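Local coordinates for OsmC family protein (Rhodothermus marinus, PDB 5CML) that probably hydrolyses carboxyl esters, the chain being the alpha/beta-hydrolase esterase domain of a longer thermophile protein that also carries an OsmC domain, at residues A[18-23]-A[58-63]; A[221-225]-A[239-243]. One frame throughout, in Å; residues are numbered along the deposited sequence.

Contact 1. Residues A[18-23]-A[58-63]; sequences ARLDLP and GYAVLR
Arg63 reaches across to Asp21, two residues along from its backbone partner Arg19, the side chains crossing at about a right angle. Its CB lies 3.8 Å from Arg19 O, the same carbonyl that takes the bond from Arg63 N. The chain stays extended through chi2 and then bends at chi3 (-87°), which swings the guanidinium back across strand 18-22. CD passes 3.7 Å from Asp21 OD2. NE donates to that OD2 at 2.8 Å, from the syn side but well out of the carboxylate plane, while NH2 gives Asp21 OD1 a straighter bond of 2.9 Å on its syn lone pair: a side-on, two-nitrogen grip. CZ and NH1 lie by Arg19 CB, which stands over one face of the guanidinium, offset toward its rim, 3.5 Å from NH2. The two strands are the antiparallel neighbours 15-22 and 59-65 of the alpha/beta-hydrolase sheet, joined by paired backbone bonds at Arg19-Arg63 and Asp21-Val61. Ser51 of helix 45-56 adds a hydrogen bond to OD2, further fixing the carboxylate. The guanidinium of Arg19 stands 78° from that of Arg63; a water accepts from Arg19 NE and Arg63 NH2, bridging the like charges, and Thr5 takes Arg19 NH1. A leucine in place of Arg63 would probably leave the buried Asp21 carboxylate without its opposite charge, with Ser51 still bound to one oxygen. On the other face of the sheet Leu62 CD1 packs on Ala18 CB at 3.7 Å, and Leu22 CD2 meets Ala60 CB at 4.0 Å.

Contact 2. Residues A[221-225]-A[239-243]; sequences FVSLD and FVGEV
With its CG anti to the backbone N (chi1 170°), Phe239 places its ring against Val222 and Ser223; in Leu224 chi1 (-60°) sets CG beside the backbone N, and a second torsion with CD1 anti to CA then fixes where CD2 meets the ring. Helix 234-252 here packs against strand 219-223, the outermost strand at this end of the central alpha/beta-hydrolase sheet; over residues 221-223 and 239-243 the axes run roughly antiparallel (152°), 10.9 Å apart at closest approach. That spacing is filled by side chains, and no hydrogen bond crosses it. Leu224 CD2 is shared between two helix residues: it lies 3.7 Å from Phe239 CE2, near the plane of the ring and at its edge, and 3.6 Å from Val240 CG2, where the two side chains cross at about a right angle. The side chains of Val222 and Phe239 approach from opposite directions, Val222 CG1 meeting Phe239 CZ at 3.8 Å, obliquely to the ring, and Val222 CG2 makes a looser contact with Val243 CG1, one helical turn on. Leu224 and Val240 also both touch Ile131 of strand 127-131, which carries this apolar seam inward across the sheet. At the end of the strand, Ser223 OG accepts from Asp225 N in an ST turn. The carbonyl of Ser223 faces the helix instead, its O lying in the plane of the Phe239 ring at the edge, 3.7 Å from CE2.

Contact 1 and contact 2 engage the same eight-stranded sheet at different places, without touching: their centres are 20 Å apart and their nearest atoms about 7 Å. Contact 1 joins two neighbouring strands and is largely buried; backbone hydrogen bonds and an internal ion pair hold it. Contact 2 sets a helix against the strand at the sheet's far margin, is only partly buried, and relies on methyl groups and one aromatic edge. The two are tied indirectly by helix 234-252: it supplies one half of contact 2, and farther along it touches Tyr59 from 58-63, whose hydroxyl is hydrogen-bonded to Gly245 O.

Contact 1. Residues A[18-23]-A[58-63]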
loop_
_atom_site.group_PDB
_atom_site.type_symbol
_atom_site.label_atom_id
_atom_site.label_comp_id
_atom_site.label_asym_id
_atom_site.label_seq_id
_atom_site.Cartn_x
_atom_site.Cartn_y
_atom_site.Cartn_z
ATOM N N ALA A 18 -2.999 5.242 -13.033
ATOM C CA ALA A 18 -3.311 5.428 -11.632
ATOM C C ALA A 18 -4.328 6.549 -11.521
ATOM O O ALA A 18 -4.693 7.164 -12.518
ATOM C CB ALA A 18 -2.057 5.744 -10.841
ATOM N N ARG A 19 -4.804 6.778 -10.310
ATOM C CA ARG A 19 -5.745 7.855 -10.033
ATOM C C ARG A 19 -5.111 8.778 -9.006
ATOM O O ARG A 19 -4.550 8.311 -8.022
ATOM C CB ARG A 19 -7.080 7.303 -9.515
ATOM C CG ARG A 19 -7.808 6.418 -10.512
ATOM C CD ARG A 19 -8.501 7.225 -11.584
ATOM N NE ARG A 19 -9.899 7.447 -11.231
ATOM C CZ ARG A 19 -10.705 8.333 -11.818
ATOM N NH1 ARG A 19 -10.256 9.111 -12.795
ATOM N NH2 ARG A 19 -11.964 8.448 -11.411
ATOM N N LEU A 20 -5.177 10.079 -9.272
ATOM C CA LEU A 20 -4.618 11.093 -8.397
ATOM C C LEU A 20 -5.751 11.916 -7.792
ATOM O O LEU A 20 -6.516 12.552 -8.507
ATOM C CB LEU A 20 -3.648 11.994 -9.172
ATOM C CG LEU A 20 -3.033 13.140 -8.378
ATOM C CD1 LEU A 20 -2.185 12.615 -7.240
ATOM C CD2 LEU A 20 -2.223 14.036 -9.304
ATOM N N ASP A 21 -5.868 11.857 -6.474
ATOM C CA ASP A 21 -6.913 12.553 -5.737
ATOM C C ASP A 21 -6.299 13.788 -5.096
ATOM O O ASP A 21 -5.322 13.675 -4.343
ATOM C CB ASP A 21 -7.508 11.641 -4.657
ATOM C CG ASP A 21 -8.184 10.393 -5.222
ATOM O OD1 ASP A 21 -8.496 10.335 -6.420
ATOM O OD2 ASP A 21 -8.424 9.447 -4.446
ATOM N N LEU A 22 -6.810 14.964 -5.455
ATOM C CA LEU A 22 -6.222 16.228 -5.042
ATOM C C LEU A 22 -7.109 16.934 -4.020
ATOM O O LEU A 22 -8.331 16.862 -4.119
ATOM C CB LEU A 22 -6.026 17.125 -6.263
ATOM C CG LEU A 22 -5.039 16.581 -7.307
ATOM C CD1 LEU A 22 -5.212 17.291 -8.604
ATOM C CD2 LEU A 22 -3.596 16.709 -6.830
ATOM N N PRO A 23 -6.505 17.638 -3.048
ATOM C CA PRO A 23 -7.307 18.344 -2.047
ATOM C C PRO A 23 -7.734 19.724 -2.558
ATOM O O PRO A 23 -7.275 20.152 -3.636
ATOM C CB PRO A 23 -6.343 18.477 -0.881
ATOM C CG PRO A 23 -5.052 18.653 -1.507
ATOM C CD PRO A 23 -5.069 17.763 -2.746
ATOM N N GLY A 58 -6.119 17.617 3.520
ATOM C CA GLY A 58 -5.168 18.385 2.737
ATOM C C GLY A 58 -4.118 17.585 1.989
ATOM O O GLY A 58 -3.224 18.160 1.365
ATOM N N TYR A 59 -4.209 16.259 2.044
ATOM C CA TYR A 59 -3.266 15.411 1.309
ATOM C C TYR A 59 -3.664 15.254 -0.145
ATOM O O TYR A 59 -4.847 15.325 -0.486
ATOM C CB TYR A 59 -3.191 14.010 1.922
ATOM C CG TYR A 59 -2.631 13.923 3.310
ATOM C CD1 TYR A 59 -3.438 14.121 4.420
ATOM C CD2 TYR A 59 -1.303 13.569 3.515
ATOM C CE1 TYR A 59 -2.927 13.998 5.702
ATOM C CE2 TYR A 59 -0.775 13.447 4.783
ATOM C CZ TYR A 59 -1.599 13.665 5.880
ATOM O OH TYR A 59 -1.096 13.558 7.151
ATOM N N ALA A 60 -2.669 15.023 -1.001
ATOM C CA ALA A 60 -2.925 14.482 -2.322
ATOM C C ALA A 60 -2.563 13.020 -2.272
ATOM O O ALA A 60 -1.584 12.658 -1.626
ATOM C CB ALA A 60 -2.113 15.229 -3.414
ATOM N N VAL A 61 -3.331 12.192 -2.969
ATOM C CA VAL A 61 -3.158 10.734 -2.893
ATOM C C VAL A 61 -3.094 10.120 -4.290
ATOM O O VAL A 61 -4.036 10.276 -5.084
ATOM C CB VAL A 61 -4.324 10.060 -2.112
ATOM C CG1 VAL A 61 -4.078 8.570 -1.986
ATOM C CG2 VAL A 61 -4.505 10.649 -0.710
ATOM N N LEU A 62 -1.992 9.431 -4.585
ATOM C CA LEU A 62 -1.878 8.655 -5.818
ATOM C C LEU A 62 -2.236 7.207 -5.491
ATOM O O LEU A 62 -1.483 6.494 -4.814
ATOM C CB LEU A 62 -0.476 8.743 -6.419
ATOM C CG LEU A 62 -0.288 8.049 -7.777
ATOM C CD1 LEU A 62 -1.080 8.771 -8.880
ATOM C CD2 LEU A 62 1.169 7.995 -8.153
ATOM N N ARG A 63 -3.384 6.777 -5.989
ATOM C CA ARG A 63 -3.838 5.412 -5.798
ATOM C C ARG A 63 -3.265 4.537 -6.878
ATOM O O ARG A 63 -3.484 4.770 -8.070
ATOM C CB ARG A 63 -5.354 5.348 -5.829
ATOM C CG ARG A 63 -5.996 6.005 -4.651
ATOM C CD ARG A 63 -7.473 5.847 -4.700
ATOM N NE ARG A 63 -8.134 6.895 -5.476
ATOM C CZ ARG A 63 -9.000 6.672 -6.457
ATOM N NH1 ARG A 63 -9.278 5.426 -6.854
ATOM N NH2 ARG A 63 -9.572 7.709 -7.059
HETATM O O HOH W 1 -11.741 6.495 -9.191
#

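Contact 2. Residues A[221-225]-A[239-243]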
loop_
_atom_site.group_PDB
_atom_site.type_symbol
_atom_site.label_atom_id
_atom_site.label_comp_id
_atom_site.label_asym_id
_atom_site.label_seq_id
_atom_site.Cartn_x
_atom_site.Cartn_y
_atom_site.Cartn_z
ATOM N N PHE A 221 0.154 0.926 16.322
ATOM C CA PHE A 221 -0.779 -0.090 15.871
ATOM C C PHE A 221 -2.209 0.333 16.184
ATOM O O PHE A 221 -2.493 0.697 17.308
ATOM C CB PHE A 221 -0.523 -1.454 16.548
ATOM C CG PHE A 221 -1.608 -2.434 16.265
ATOM C CD1 PHE A 221 -1.640 -3.100 15.056
ATOM C CD2 PHE A 221 -2.653 -2.625 17.157
ATOM C CE1 PHE A 221 -2.674 -3.959 14.751
ATOM C CE2 PHE A 221 -3.693 -3.473 16.856
ATOM C CZ PHE A 221 -3.718 -4.141 15.662
ATOM N N VAL A 222 -3.090 0.263 15.192
ATOM C CA VAL A 222 -4.510 0.533 15.390
ATOM C C VAL A 222 -5.333 -0.681 14.975
ATOM O O VAL A 222 -5.220 -1.196 13.850
ATOM C CB VAL A 222 -4.943 1.801 14.604
ATOM C CG1 VAL A 222 -6.495 1.971 14.574
ATOM C CG2 VAL A 222 -4.273 2.991 15.227
ATOM N N SER A 223 -6.146 -1.143 15.913
ATOM C CA SER A 223 -7.027 -2.267 15.686
ATOM C C SER A 223 -8.248 -1.909 14.840
ATOM O O SER A 223 -8.923 -0.890 15.092
ATOM C CB SER A 223 -7.485 -2.832 17.036
ATOM O OG SER A 223 -8.411 -3.873 16.850
ATOM N N LEU A 224 -8.556 -2.754 13.858
ATOM C CA LEU A 224 -9.764 -2.566 13.029
ATOM C C LEU A 224 -10.967 -3.418 13.496
ATOM O O LEU A 224 -11.925 -3.606 12.752
ATOM C CB LEU A 224 -9.452 -2.875 11.559
ATOM C CG LEU A 224 -8.360 -2.009 10.938
ATOM C CD1 LEU A 224 -8.143 -2.314 9.448
ATOM C CD2 LEU A 224 -8.709 -0.544 11.137
ATOM N N ASP A 225 -10.911 -3.894 14.734
ATOM C CA ASP A 225 -12.039 -4.579 15.404
ATOM C C ASP A 225 -12.647 -5.723 14.565
ATOM O O ASP A 225 -12.057 -6.809 14.499
ATOM C CB ASP A 225 -13.094 -3.536 15.786
ATOM C CG ASP A 225 -14.153 -4.079 16.710
ATOM O OD1 ASP A 225 -13.994 -5.221 17.225
ATOM O OD2 ASP A 225 -15.136 -3.336 16.945
ATOM N N PHE A 239 -12.602 5.401 8.925
ATOM C CA PHE A 239 -11.810 5.344 10.151
ATOM C C PHE A 239 -10.311 5.267 9.823
ATOM O O PHE A 239 -9.507 6.044 10.338
ATOM C CB PHE A 239 -12.307 4.129 10.935
ATOM C CG PHE A 239 -11.488 3.730 12.130
ATOM C CD1 PHE A 239 -11.337 4.572 13.222
ATOM C CD2 PHE A 239 -10.978 2.447 12.214
ATOM C CE1 PHE A 239 -10.671 4.147 14.370
ATOM C CE2 PHE A 239 -10.292 2.021 13.358
ATOM C CZ PHE A 239 -10.137 2.874 14.430
ATOM N N VAL A 240 -9.949 4.343 8.943
ATOM C CA VAL A 240 -8.550 4.188 8.558
ATOM C C VAL A 240 -8.032 5.494 7.955
ATOM O O VAL A 240 -7.001 6.007 8.375
ATOM C CB VAL A 240 -8.355 3.023 7.570
ATOM C CG1 VAL A 240 -6.923 3.022 6.983
ATOM C CG2 VAL A 240 -8.617 1.704 8.267
ATOM N N GLY A 241 -8.767 6.057 7.014
ATOM C CA GLY A 241 -8.326 7.275 6.346
ATOM C C GLY A 241 -8.168 8.461 7.302
ATOM O O GLY A 241 -7.188 9.189 7.237
ATOM N N GLU A 242 -9.120 8.640 8.215
ATOM C CA GLU A 242 -9.101 9.791 9.134
ATOM C C GLU A 242 -7.958 9.662 10.148
ATOM O O GLU A 242 -7.238 10.620 10.418
ATOM C CB GLU A 242 -10.467 9.952 9.851
ATOM C CG GLU A 242 -11.580 10.321 8.890
ATOM C CD GLU A 242 -12.924 10.555 9.538
ATOM O OE1 GLU A 242 -13.021 10.536 10.784
ATOM O OE2 GLU A 242 -13.894 10.816 8.789
ATOM N N VAL A 243 -7.778 8.470 10.705
ATOM C CA VAL A 243 -6.714 8.267 11.667
ATOM C C VAL A 243 -5.353 8.389 10.991
ATOM O O VAL A 243 -4.446 9.004 11.524
ATOM C CB VAL A 243 -6.854 6.900 12.350
ATOM C CG1 VAL A 243 -5.658 6.577 13.217
ATOM C CG2 VAL A 243 -8.160 6.859 13.213
#